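Long-range contacts in probable LacI-family transcriptional regulator (Corynebacterium glutamicum ATCC 13032, PDB 3BIL), which probably binds regulatory DNA as a transcription factor, with a core related to periplasmic binding proteins that is likely to sense an effector: residues P286-V291 with H329-I334; L185-L190 with T244-D249. All blocks are in the same frame, centred on the assembly; numbering follows the deposited sequence.

Contact 1: residues P286-V291 with H329-I334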
loop_
_atom_site.group_PDB
_atom_site.type_symbol
_atom_site.label_atom_id
_atom_site.label_comp_id
_atom_site.label_asym_id
_atom_site.label_seq_id
_atom_site.Cartn_x
_atom_site.Cartn_y
_atom_site.Cartn_z
ATOM N N PRO A 286 16.684 8.816 4.521
ATOM C CA PRO A 286 17.949 9.608 4.476
ATOM C C PRO A 286 19.112 8.877 3.813
ATOM O O PRO A 286 19.967 9.512 3.207
ATOM C CB PRO A 286 18.276 9.895 5.957
ATOM C CG PRO A 286 17.358 8.958 6.748
ATOM C CD PRO A 286 16.119 8.780 5.882
ATOM N N HIS A 287 19.174 7.561 3.951
ATOM C CA HIS A 287 20.071 6.781 3.123
ATOM C C HIS A 287 19.196 5.768 2.400
ATOM O O HIS A 287 18.684 4.816 3.000
ATOM C CB HIS A 287 21.139 6.087 3.938
ATOM C CG HIS A 287 22.102 7.018 4.606
ATOM N ND1 HIS A 287 21.756 7.794 5.698
ATOM C CD2 HIS A 287 23.407 7.280 4.353
ATOM C CE1 HIS A 287 22.807 8.501 6.079
ATOM N NE2 HIS A 287 23.819 8.207 5.281
ATOM N N PRO A 288 18.973 5.992 1.107
ATOM C CA PRO A 288 18.031 5.108 0.456
ATOM C C PRO A 288 18.427 3.641 0.628
ATOM O O PRO A 288 19.599 3.345 0.868
ATOM C CB PRO A 288 18.094 5.570 -1.000
ATOM C CG PRO A 288 18.477 7.044 -0.870
ATOM C CD PRO A 288 19.515 7.003 0.183
ATOM N N LEU A 289 17.447 2.744 0.522
ATOM C CA LEU A 289 17.659 1.365 0.845
ATOM C C LEU A 289 18.050 0.538 -0.356
ATOM O O LEU A 289 17.317 0.474 -1.321
ATOM C CB LEU A 289 16.395 0.758 1.438
ATOM C CG LEU A 289 16.315 0.355 2.885
ATOM C CD1 LEU A 289 16.454 1.574 3.795
ATOM C CD2 LEU A 289 14.966 -0.277 3.028
ATOM N N THR A 290 19.182 -0.144 -0.265
ATOM C CA THR A 290 19.444 -1.214 -1.170
ATOM C C THR A 290 18.309 -2.257 -1.017
ATOM O O THR A 290 17.994 -2.687 0.066
ATOM C CB THR A 290 20.831 -1.766 -0.896
ATOM O OG1 THR A 290 21.803 -0.708 -1.032
ATOM C CG2 THR A 290 21.172 -2.892 -1.875
ATOM N N VAL A 291 17.700 -2.674 -2.107
ATOM C CA VAL A 291 16.607 -3.626 -2.038
ATOM C C VAL A 291 16.695 -4.592 -3.210
ATOM O O VAL A 291 17.385 -4.342 -4.212
ATOM C CB VAL A 291 15.195 -2.952 -2.133
ATOM C CG1 VAL A 291 14.836 -2.099 -0.845
ATOM C CG2 VAL A 291 15.029 -2.113 -3.414
ATOM N N HIS A 329 21.133 -1.173 -6.175
ATOM C CA HIS A 329 22.136 -0.668 -5.243
ATOM C C HIS A 329 21.846 0.786 -4.912
ATOM O O HIS A 329 21.828 1.659 -5.790
ATOM C CB HIS A 329 23.561 -0.841 -5.806
ATOM C CG HIS A 329 24.646 -0.774 -4.768
ATOM N ND1 HIS A 329 25.928 -1.225 -5.003
ATOM C CD2 HIS A 329 24.643 -0.292 -3.501
ATOM C CE1 HIS A 329 26.664 -1.026 -3.927
ATOM N NE2 HIS A 329 25.909 -0.460 -3.002
ATOM N N ARG A 330 21.577 1.026 -3.628
ATOM C CA ARG A 330 21.354 2.376 -3.153
ATOM C C ARG A 330 22.385 2.707 -2.091
ATOM O O ARG A 330 23.571 2.512 -2.351
ATOM C CB ARG A 330 19.961 2.569 -2.672
ATOM C CG ARG A 330 18.931 2.258 -3.741
ATOM C CD ARG A 330 17.699 3.137 -3.480
ATOM N NE ARG A 330 16.617 2.824 -4.399
ATOM C CZ ARG A 330 15.541 2.130 -4.108
ATOM N NH1 ARG A 330 15.337 1.676 -2.877
ATOM N NH2 ARG A 330 14.643 1.919 -5.051
ATOM N N GLU A 331 21.985 3.196 -0.917
ATOM C CA GLU A 331 23.011 3.588 0.068
ATOM C C GLU A 331 22.933 3.036 1.516
ATOM O O GLU A 331 23.399 3.693 2.450
ATOM C CB GLU A 331 23.161 5.105 0.085
ATOM C CG GLU A 331 24.250 5.627 -0.865
ATOM C CD GLU A 331 23.706 6.229 -2.171
ATOM O OE1 GLU A 331 24.350 6.009 -3.237
ATOM O OE2 GLU A 331 22.651 6.925 -2.121
ATOM N N SER A 332 22.391 1.832 1.708
ATOM C CA SER A 332 22.190 1.298 3.063
ATOM C C SER A 332 23.210 0.218 3.533
ATOM O O SER A 332 22.942 -0.517 4.488
ATOM C CB SER A 332 20.760 0.793 3.198
ATOM O OG SER A 332 20.383 -0.076 2.148
ATOM N N ILE A 333 24.371 0.141 2.875
ATOM C CA ILE A 333 25.451 -0.761 3.236
ATOM C C ILE A 333 26.669 0.063 3.644
ATOM O O ILE A 333 27.186 0.828 2.842
ATOM C CB ILE A 333 25.900 -1.614 2.031
ATOM C CG1 ILE A 333 24.721 -2.324 1.337
ATOM C CG2 ILE A 333 27.014 -2.574 2.436
ATOM C CD1 ILE A 333 23.905 -3.199 2.208
ATOM N N ILE A 334 27.122 -0.099 4.885
ATOM C CA ILE A 334 28.392 0.467 5.357
ATOM C C ILE A 334 29.588 -0.213 4.702
ATOM O O ILE A 334 29.563 -1.410 4.446
ATOM C CB ILE A 334 28.568 0.259 6.873
ATOM C CG1 ILE A 334 27.434 0.920 7.646
ATOM C CG2 ILE A 334 29.862 0.870 7.365
ATOM C CD1 ILE A 334 26.377 -0.020 8.029
#

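Contact 2: residues L185-L190 with T244-D249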
loop_
_atom_site.group_PDB
_atom_site.type_symbol
_atom_site.label_atom_id
_atom_site.label_comp_id
_atom_site.label_asym_id
_atom_site.label_seq_id
_atom_site.Cartn_x
_atom_site.Cartn_y
_atom_site.Cartn_z
ATOM N N LEU A 185 29.423 -7.867 8.037
ATOM C CA LEU A 185 29.028 -9.120 8.613
ATOM C C LEU A 185 29.071 -8.980 10.101
ATOM O O LEU A 185 29.863 -8.158 10.593
ATOM C CB LEU A 185 30.022 -10.211 8.219
ATOM C CG LEU A 185 30.244 -10.637 6.776
ATOM C CD1 LEU A 185 31.269 -11.829 6.799
ATOM C CD2 LEU A 185 28.914 -10.999 6.012
ATOM N N PRO A 186 28.312 -9.838 10.839
ATOM C CA PRO A 186 27.388 -10.879 10.362
ATOM C C PRO A 186 26.048 -10.376 9.883
ATOM O O PRO A 186 25.595 -9.294 10.283
ATOM C CB PRO A 186 27.167 -11.796 11.604
ATOM C CG PRO A 186 27.661 -11.068 12.747
ATOM C CD PRO A 186 28.468 -9.868 12.304
ATOM N N ILE A 187 25.392 -11.203 9.077
ATOM C CA ILE A 187 24.127 -10.872 8.521
ATOM C C ILE A 187 23.019 -11.533 9.345
ATOM O O ILE A 187 23.054 -12.740 9.604
ATOM C CB ILE A 187 24.044 -11.335 7.039
ATOM C CG1 ILE A 187 25.210 -10.753 6.228
ATOM C CG2 ILE A 187 22.648 -10.964 6.393
ATOM C CD1 ILE A 187 25.452 -11.414 4.865
ATOM N N GLY A 188 22.032 -10.733 9.755
ATOM C CA GLY A 188 20.808 -11.236 10.322
ATOM C C GLY A 188 19.767 -11.301 9.230
ATOM O O GLY A 188 19.188 -10.293 8.852
ATOM N N TYR A 189 19.505 -12.483 8.714
ATOM C CA TYR A 189 18.502 -12.609 7.681
ATOM C C TYR A 189 17.177 -12.866 8.350
ATOM O O TYR A 189 17.040 -13.718 9.233
ATOM C CB TYR A 189 18.841 -13.707 6.684
ATOM C CG TYR A 189 17.741 -13.992 5.649
ATOM C CD1 TYR A 189 17.667 -13.256 4.467
ATOM C CD2 TYR A 189 16.798 -15.016 5.844
ATOM C CE1 TYR A 189 16.702 -13.499 3.544
ATOM C CE2 TYR A 189 15.797 -15.260 4.898
ATOM C CZ TYR A 189 15.760 -14.482 3.767
ATOM O OH TYR A 189 14.823 -14.683 2.809
ATOM N N LEU A 190 16.195 -12.097 7.931
ATOM C CA LEU A 190 14.923 -12.115 8.573
ATOM C C LEU A 190 13.964 -12.782 7.607
ATOM O O LEU A 190 13.473 -12.178 6.661
ATOM C CB LEU A 190 14.539 -10.686 8.999
ATOM C CG LEU A 190 13.260 -10.478 9.804
ATOM C CD1 LEU A 190 13.496 -10.936 11.214
ATOM C CD2 LEU A 190 12.790 -9.031 9.808
ATOM N N THR A 244 24.054 -6.422 9.866
ATOM C CA THR A 244 23.256 -6.230 8.679
ATOM C C THR A 244 21.910 -6.908 8.878
ATOM O O THR A 244 21.824 -8.016 9.422
ATOM C CB THR A 244 23.968 -6.775 7.398
ATOM O OG1 THR A 244 25.031 -5.877 7.022
ATOM C CG2 THR A 244 23.006 -6.868 6.176
ATOM N N LEU A 245 20.839 -6.240 8.460
ATOM C CA LEU A 245 19.545 -6.863 8.554
ATOM C C LEU A 245 19.049 -7.044 7.131
ATOM O O LEU A 245 19.055 -6.109 6.334
ATOM C CB LEU A 245 18.603 -6.052 9.452
ATOM C CG LEU A 245 19.103 -5.944 10.922
ATOM C CD1 LEU A 245 18.374 -4.832 11.767
ATOM C CD2 LEU A 245 19.047 -7.311 11.637
ATOM N N PHE A 246 18.645 -8.258 6.805
ATOM C CA PHE A 246 18.397 -8.609 5.446
ATOM C C PHE A 246 16.999 -9.216 5.505
ATOM O O PHE A 246 16.789 -10.346 5.901
ATOM C CB PHE A 246 19.536 -9.548 4.947
ATOM C CG PHE A 246 19.445 -9.984 3.476
ATOM C CD1 PHE A 246 20.608 -10.235 2.761
ATOM C CD2 PHE A 246 18.241 -10.213 2.850
ATOM C CE1 PHE A 246 20.570 -10.667 1.479
ATOM C CE2 PHE A 246 18.186 -10.657 1.582
ATOM C CZ PHE A 246 19.346 -10.892 0.877
ATOM N N ALA A 247 16.014 -8.415 5.159
ATOM C CA ALA A 247 14.635 -8.859 5.247
ATOM C C ALA A 247 14.351 -9.661 4.037
ATOM O O ALA A 247 14.935 -9.408 2.997
ATOM C CB ALA A 247 13.756 -7.660 5.239
ATOM N N GLY A 248 13.410 -10.578 4.125
ATOM C CA GLY A 248 13.037 -11.390 2.973
ATOM C C GLY A 248 11.642 -11.101 2.487
ATOM O O GLY A 248 11.144 -11.851 1.657
ATOM N N ASP A 249 11.012 -10.031 3.017
ATOM C CA ASP A 249 9.645 -9.578 2.617
ATOM C C ASP A 249 9.446 -8.077 2.667
ATOM O O ASP A 249 10.154 -7.392 3.396
ATOM C CB ASP A 249 8.585 -10.192 3.547
ATOM C CG ASP A 249 8.068 -11.478 3.011
ATOM O OD1 ASP A 249 8.301 -11.695 1.806
ATOM O OD2 ASP A 249 7.462 -12.281 3.759
#

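Contact 1: residues P286-V291 with H329-I334
T290 meets the segment 329-334 with its backbone and its side chain at once. Its amide N gives a hydrogen bond to S332 OG at 2.7 Å, while its own OG1 takes one from the backbone N of R330 at 3.1 Å, with an N-H...O angle of 154°. The threonine's chi1 of -58° swings OG1 to the side opposite its carbonyl carbon, where the R330 amide can reach it. Two residues before T290, P288 O takes a hydrogen bond from E331 N at 3.0 Å, the donor coming in from above the carbonyl plane. R330 runs its aliphatic stem alongside L289 O and P288: its CD lies 3.5 Å from P288 CB, and its chain, extended from CG to NE, carries NH1 to L289 O for a weak, bent bond of 2.8 Å. S332 OG is gripped a second time, by a hydrogen bond with V273 O, which fixes the hydroxyl that T290 N uses. I333 bears on I274 and on L179 of helix 169-181, and V291 pairs through its backbone with I328. The two loops meet beside strand 272-276, where strand 291-293 begins and strand 322-328 has ended, with P288 also packing on H261 of the second subunit.

Contact 2: residues L185-L190 with T244-D249
Y189 and F246 set their rings obliquely across one another, in an offset edge-to-face pair. The edge of the tyrosine is turned to the face of the phenylalanine, with centroids 5.3 Å apart and planes at 62°; the closest atoms are Y189 CD1 and F246 CD2, at 3.5 Å. Both side chains leave with CG anti to the backbone N (chi1 174° for Y189 and -178° for F246), but the rings are rotated differently about the next bond, so that one turns its edge to the other's face. Y189 leans over the neighbouring strand until its OH stands 3.7 Å from G248 CA. On the same face, I187 points alongside F246 and T244, and its CG2 branch touches F246 CB at 3.7 Å. Helix 169-181 covers F246 through A175 and L179, and F206 of helix 197-212 stacks on Y189. L190 and L245 occupy the other face, against V256 of helix 250-262. Between the two faces the strands run parallel: G188 N to T244 O (2.7 Å), F246 N to G188 O (2.9 Å) and L190 N to F246 O (2.7 Å) alternate between them, and a weak bond from G248 N to L190 O follows at the C-terminal end. T244 OG1 is hydrogen-bonded outside the pair, to A184 O. The chemistry is that of a buried parallel sheet: backbone polar groups answer one another, while aromatic and aliphatic groups fill the layer between sheet and helices.

In the fold
Contact 2 belongs to the core and contact 1 to the partly buried margin of the same lobe, their centres about 14 Å apart and their nearest atoms about 5 Å apart without touching. Strand 272-276 lies between them: it pairs with L245 on one side and, on the other, bonds to T290 and S332. Helix 169-181 is also shared, with L179 packing against residues of both. Chemistry follows place. In 185-190 with 244-249, regular backbone bonding is sandwiched between apolar layers; in 286-291 with 329-334, two irregular loops are joined by hydroxyls and an arginine as well as by backbone. Contact 1 alone reaches the second subunit.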